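Local coordinates for protein chitinase (Paenibacillus sp. FPU-7, PDB 5GZT) that probably hydrolyses internal beta-1,4 linkages between N-acetylglucosamine units of chitin and chitodextrins, at residues 943-956 with 996-1010. Residues are numbered along the deposited sequence; the frame is centred on the assembly and turned at random.
Sequences SAAAPIYINSVELD and FSADSVLTAYRKQGV
Helix 998-1007 packs, chiefly through Tyr1005, against the end of strand 938-943, the turn after it and the two short helices that follow, a mainly apolar contact within the second family 18 TIM barrel. Helix 947-952 runs nearly parallel to it, 18° apart, with the axes 11.4 Å apart at their closest. The phenol suits this place because its length carries a hydroxyl to the strand end while its ring stays among hydrocarbons. Tyr1005 OH donates to Ala944 O at 2.6 Å, the carbonyl oxygen lying at the ring edge, and accepts from Ser943 OG at 2.9 Å. Leu955 turns CG toward that ring, anti to its own carbonyl carbon, bringing CD1 over a face, 3.9 Å from the centroid, a CH-pi contact. Ile950 adds CG1 and CD1 near Tyr1005 CE1 and sets CG2 against Gln1008 CG at 3.9 Å. Toward the start of helix 998-1007, small Ala945 lets the backbones approach, its CB 3.7 Å from Val1001 CG2, while Pro947 CD meets the edge of the Phe996 ring. At the other end a Schellman motif closes helix 998-1007 at Gly1009, whose positive phi (108°) glycine adopts readily. The chemistry implies an apolar interface with two hydrogen bonds anchoring the buried hydroxyl, Leu955 and Ile950 packing the ring, and water linking Gln1008 OE1 to Asp956 N.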
loop_
_atom_site.group_PDB
_atom_site.type_symbol
_atom_site.label_atom_id
_atom_site.label_comp_id
_atom_site.label_asym_id
_atom_site.label_seq_id
_atom_site.Cartn_x
_atom_site.Cartn_y
_atom_site.Cartn_z
ATOM N N SER B 943 -17.796 25.464 -26.362
ATOM C CA SER B 943 -16.617 24.633 -26.211
ATOM C C SER B 943 -16.958 23.278 -25.578
ATOM O O SER B 943 -18.040 23.076 -24.995
ATOM C CB SER B 943 -15.542 25.387 -25.410
ATOM O OG SER B 943 -15.985 25.691 -24.089
ATOM N N ALA B 944 -16.060 22.315 -25.745
ATOM C CA ALA B 944 -16.312 20.929 -25.400
ATOM C C ALA B 944 -15.529 20.496 -24.139
ATOM O O ALA B 944 -14.569 21.161 -23.683
ATOM C CB ALA B 944 -16.046 20.001 -26.589
ATOM N N ALA B 945 -15.952 19.360 -23.629
ATOM C CA ALA B 945 -15.491 18.804 -22.331
ATOM C C ALA B 945 -14.257 17.937 -22.416
ATOM O O ALA B 945 -13.514 17.860 -21.452
ATOM C CB ALA B 945 -16.629 18.021 -21.681
ATOM N N ALA B 946 -14.029 17.274 -23.552
ATOM C CA ALA B 946 -13.025 16.239 -23.612
ATOM C C ALA B 946 -11.591 16.729 -23.541
ATOM O O ALA B 946 -11.248 17.840 -24.035
ATOM C CB ALA B 946 -13.214 15.383 -24.853
ATOM N N PRO B 947 -10.699 15.868 -22.979
ATOM C CA PRO B 947 -9.332 16.364 -22.954
ATOM C C PRO B 947 -8.815 16.642 -24.372
ATOM O O PRO B 947 -7.967 17.480 -24.538
ATOM C CB PRO B 947 -8.521 15.238 -22.260
ATOM C CG PRO B 947 -9.578 14.530 -21.415
ATOM C CD PRO B 947 -10.928 14.738 -22.081
ATOM N N ILE B 948 -9.298 15.957 -25.380
ATOM C CA ILE B 948 -8.798 16.215 -26.733
ATOM C C ILE B 948 -9.150 17.636 -27.203
ATOM O O ILE B 948 -8.296 18.349 -27.791
ATOM C CB ILE B 948 -9.249 15.148 -27.746
ATOM C CG1 ILE B 948 -8.457 15.326 -29.045
ATOM C CG2 ILE B 948 -10.728 15.121 -27.950
ATOM C CD1 ILE B 948 -8.661 14.237 -30.064
ATOM N N TYR B 949 -10.326 18.066 -26.824
ATOM C CA TYR B 949 -10.780 19.488 -27.078
ATOM C C TYR B 949 -9.845 20.457 -26.417
ATOM O O TYR B 949 -9.273 21.369 -27.068
ATOM C CB TYR B 949 -12.254 19.757 -26.670
ATOM C CG TYR B 949 -12.618 21.163 -27.057
ATOM C CD1 TYR B 949 -13.109 21.464 -28.360
ATOM C CD2 TYR B 949 -12.429 22.193 -26.208
ATOM C CE1 TYR B 949 -13.417 22.787 -28.740
ATOM C CE2 TYR B 949 -12.710 23.550 -26.579
ATOM C CZ TYR B 949 -13.191 23.829 -27.852
ATOM O OH TYR B 949 -13.493 25.109 -28.205
ATOM N N ILE B 950 -9.569 20.208 -25.149
ATOM C CA ILE B 950 -8.697 21.092 -24.379
ATOM C C ILE B 950 -7.268 21.220 -24.988
ATOM O O ILE B 950 -6.587 22.283 -25.003
ATOM C CB ILE B 950 -8.715 20.597 -22.906
ATOM C CG1 ILE B 950 -10.069 20.892 -22.261
ATOM C CG2 ILE B 950 -7.659 21.323 -22.106
ATOM C CD1 ILE B 950 -10.276 20.256 -20.915
ATOM N N ASN B 951 -6.831 20.116 -25.569
ATOM C CA ASN B 951 -5.541 20.049 -26.161
ATOM C C ASN B 951 -5.514 20.589 -27.572
ATOM O O ASN B 951 -4.429 20.765 -28.113
ATOM C CB ASN B 951 -5.131 18.580 -26.225
ATOM C CG ASN B 951 -3.657 18.426 -26.327
ATOM O OD1 ASN B 951 -2.952 18.754 -25.400
ATOM N ND2 ASN B 951 -3.179 17.955 -27.473
ATOM N N SER B 952 -6.684 20.762 -28.172
ATOM C CA SER B 952 -6.831 21.156 -29.564
ATOM C C SER B 952 -7.072 22.671 -29.697
ATOM O O SER B 952 -7.105 23.159 -30.811
ATOM C CB SER B 952 -7.997 20.427 -30.181
ATOM O OG SER B 952 -7.781 19.059 -30.339
ATOM N N VAL B 953 -7.147 23.392 -28.560
ATOM C CA VAL B 953 -7.470 24.818 -28.500
ATOM C C VAL B 953 -6.560 25.488 -27.489
ATOM O O VAL B 953 -6.187 24.889 -26.533
ATOM C CB VAL B 953 -8.933 24.910 -28.127
ATOM C CG1 VAL B 953 -9.329 26.289 -27.749
ATOM C CG2 VAL B 953 -9.760 24.475 -29.309
ATOM N N GLU B 954 -6.184 26.716 -27.696
ATOM C CA GLU B 954 -5.327 27.422 -26.780
ATOM C C GLU B 954 -6.174 28.181 -25.752
ATOM O O GLU B 954 -6.267 29.387 -25.812
ATOM C CB GLU B 954 -4.399 28.353 -27.507
ATOM C CG GLU B 954 -3.715 27.646 -28.662
ATOM C CD GLU B 954 -2.657 28.503 -29.336
ATOM O OE1 GLU B 954 -2.960 29.526 -30.050
ATOM O OE2 GLU B 954 -1.487 28.151 -29.146
ATOM N N LEU B 955 -6.755 27.446 -24.803
ATOM C CA LEU B 955 -7.621 28.074 -23.827
ATOM C C LEU B 955 -7.022 29.251 -23.130
ATOM O O LEU B 955 -7.693 30.339 -22.992
ATOM C CB LEU B 955 -8.199 27.090 -22.813
ATOM C CG LEU B 955 -9.079 25.994 -23.360
ATOM C CD1 LEU B 955 -9.448 25.048 -22.241
ATOM C CD2 LEU B 955 -10.332 26.439 -24.082
ATOM N N ASP B 956 -5.751 29.124 -22.740
ATOM C CA ASP B 956 -5.183 30.276 -22.021
ATOM C C ASP B 956 -4.900 31.445 -22.945
ATOM O O ASP B 956 -4.800 32.563 -22.438
ATOM C CB ASP B 956 -3.947 29.897 -21.189
ATOM C CG ASP B 956 -3.676 30.864 -20.064
ATOM O OD1 ASP B 956 -4.527 31.671 -19.565
ATOM O OD2 ASP B 956 -2.541 30.865 -19.676
ATOM N N PHE B 996 -16.288 12.236 -15.870
ATOM C CA PHE B 996 -16.665 13.612 -16.274
ATOM C C PHE B 996 -17.750 14.204 -15.456
ATOM O O PHE B 996 -18.748 13.569 -15.156
ATOM C CB PHE B 996 -17.207 13.626 -17.719
ATOM C CG PHE B 996 -16.159 13.449 -18.738
ATOM C CD1 PHE B 996 -15.397 14.539 -19.156
ATOM C CD2 PHE B 996 -15.905 12.181 -19.318
ATOM C CE1 PHE B 996 -14.372 14.373 -20.101
ATOM C CE2 PHE B 996 -14.903 12.024 -20.277
ATOM C CZ PHE B 996 -14.141 13.124 -20.673
ATOM N N SER B 997 -17.540 15.440 -15.068
ATOM C CA SER B 997 -18.631 16.246 -14.556
ATOM C C SER B 997 -18.408 17.681 -14.915
ATOM O O SER B 997 -17.305 18.051 -15.272
ATOM C CB SER B 997 -18.714 16.081 -13.015
ATOM O OG SER B 997 -17.518 16.457 -12.422
ATOM N N ALA B 998 -19.396 18.511 -14.661
ATOM C CA ALA B 998 -19.219 19.952 -14.779
ATOM C C ALA B 998 -18.035 20.401 -13.939
ATOM O O ALA B 998 -17.223 21.199 -14.378
ATOM C CB ALA B 998 -20.458 20.698 -14.363
ATOM N N ASP B 999 -17.971 19.920 -12.698
ATOM C CA ASP B 999 -16.901 20.252 -11.756
ATOM C C ASP B 999 -15.586 19.891 -12.333
ATOM O O ASP B 999 -14.663 20.747 -12.343
ATOM C CB ASP B 999 -17.163 19.542 -10.373
ATOM C CG ASP B 999 -16.131 19.876 -9.343
ATOM O OD1 ASP B 999 -15.840 21.075 -9.154
ATOM O OD2 ASP B 999 -15.520 18.936 -8.796
ATOM N N SER B 1000 -15.423 18.654 -12.819
ATOM C CA SER B 1000 -14.129 18.226 -13.312
ATOM C C SER B 1000 -13.759 18.982 -14.581
ATOM O O SER B 1000 -12.590 19.427 -14.712
ATOM C CB SER B 1000 -14.049 16.730 -13.624
ATOM O OG SER B 1000 -14.785 16.363 -14.769
ATOM N N VAL B 1001 -14.735 19.197 -15.448
ATOM C CA VAL B 1001 -14.442 19.929 -16.726
ATOM C C VAL B 1001 -14.076 21.395 -16.511
ATOM O O VAL B 1001 -13.045 21.928 -16.983
ATOM C CB VAL B 1001 -15.650 19.821 -17.669
ATOM C CG1 VAL B 1001 -15.418 20.642 -18.919
ATOM C CG2 VAL B 1001 -15.851 18.417 -18.071
ATOM N N LEU B 1002 -14.896 22.048 -15.699
ATOM C CA LEU B 1002 -14.676 23.480 -15.435
ATOM C C LEU B 1002 -13.471 23.718 -14.562
ATOM O O LEU B 1002 -12.742 24.752 -14.747
ATOM C CB LEU B 1002 -15.927 24.079 -14.906
ATOM C CG LEU B 1002 -17.081 24.003 -15.872
ATOM C CD1 LEU B 1002 -18.374 24.347 -15.159
ATOM C CD2 LEU B 1002 -16.870 24.946 -17.030
ATOM N N THR B 1003 -13.097 22.724 -13.711
ATOM C CA THR B 1003 -11.795 22.807 -13.083
ATOM C C THR B 1003 -10.658 22.719 -14.061
ATOM O O THR B 1003 -9.672 23.489 -13.936
ATOM C CB THR B 1003 -11.655 21.715 -11.973
ATOM O OG1 THR B 1003 -12.659 21.976 -11.008
ATOM C CG2 THR B 1003 -10.327 21.717 -11.291
ATOM N N ALA B 1004 -10.705 21.766 -14.992
ATOM C CA ALA B 1004 -9.676 21.636 -15.964
ATOM C C ALA B 1004 -9.575 22.874 -16.818
ATOM O O ALA B 1004 -8.501 23.273 -17.161
ATOM C CB ALA B 1004 -9.919 20.456 -16.865
ATOM N N TYR B 1005 -10.672 23.512 -17.167
ATOM C CA TYR B 1005 -10.538 24.819 -17.898
ATOM C C TYR B 1005 -9.780 25.865 -17.063
ATOM O O TYR B 1005 -8.875 26.642 -17.541
ATOM C CB TYR B 1005 -11.915 25.381 -18.284
ATOM C CG TYR B 1005 -12.464 24.889 -19.602
ATOM C CD1 TYR B 1005 -12.772 23.546 -19.816
ATOM C CD2 TYR B 1005 -12.751 25.786 -20.621
ATOM C CE1 TYR B 1005 -13.280 23.092 -21.041
ATOM C CE2 TYR B 1005 -13.262 25.338 -21.847
ATOM C CZ TYR B 1005 -13.521 24.036 -22.063
ATOM O OH TYR B 1005 -14.075 23.686 -23.275
ATOM N N ARG B 1006 -10.096 25.874 -15.783
ATOM C CA ARG B 1006 -9.435 26.812 -14.883
ATOM C C ARG B 1006 -7.982 26.495 -14.700
ATOM O O ARG B 1006 -7.176 27.449 -14.613
ATOM C CB ARG B 1006 -10.175 26.945 -13.517
ATOM C CG ARG B 1006 -11.411 27.865 -13.631
ATOM C CD ARG B 1006 -12.346 27.775 -12.397
ATOM N NE ARG B 1006 -13.018 26.497 -12.373
ATOM C CZ ARG B 1006 -13.854 26.120 -11.395
ATOM N NH1 ARG B 1006 -14.161 26.948 -10.379
ATOM N NH2 ARG B 1006 -14.417 24.921 -11.441
ATOM N N LYS B 1007 -7.639 25.203 -14.662
ATOM C CA LYS B 1007 -6.216 24.842 -14.556
ATOM C C LYS B 1007 -5.405 25.180 -15.816
ATOM O O LYS B 1007 -4.218 25.395 -15.711
ATOM C CB LYS B 1007 -5.977 23.370 -14.244
ATOM C CG LYS B 1007 -6.581 22.842 -12.941
ATOM C CD LYS B 1007 -6.045 23.489 -11.691
ATOM C CE LYS B 1007 -6.504 22.668 -10.474
ATOM N NZ LYS B 1007 -6.429 23.513 -9.236
ATOM N N GLN B 1008 -6.076 25.372 -16.958
ATOM C CA GLN B 1008 -5.434 25.930 -18.131
ATOM C C GLN B 1008 -5.261 27.424 -18.106
ATOM O O GLN B 1008 -4.630 27.949 -18.974
ATOM C CB GLN B 1008 -6.232 25.595 -19.412
ATOM C CG GLN B 1008 -6.386 24.169 -19.781
ATOM C CD GLN B 1008 -5.051 23.590 -20.215
ATOM O OE1 GLN B 1008 -4.499 23.935 -21.248
ATOM N NE2 GLN B 1008 -4.524 22.724 -19.383
ATOM N N GLY B 1009 -5.852 28.102 -17.128
ATOM C CA GLY B 1009 -5.731 29.521 -16.869
ATOM C C GLY B 1009 -6.991 30.326 -17.203
ATOM O O GLY B 1009 -7.006 31.534 -17.017
ATOM N N VAL B 1010 -8.065 29.697 -17.567
ATOM C CA VAL B 1010 -9.256 30.487 -17.945
ATOM C C VAL B 1010 -9.887 31.025 -16.669
ATOM O O VAL B 1010 -10.138 30.251 -15.728
ATOM C CB VAL B 1010 -10.272 29.662 -18.686
ATOM C CG1 VAL B 1010 -11.524 30.429 -19.004
ATOM C CG2 VAL B 1010 -9.709 29.035 -19.968
HETATM O O HOH W 1 -5.905 24.599 -23.653
HETATM O O HOH W 2 -4.329 26.676 -22.820
HETATM O O HOH W 3 -4.762 33.085 -17.093
#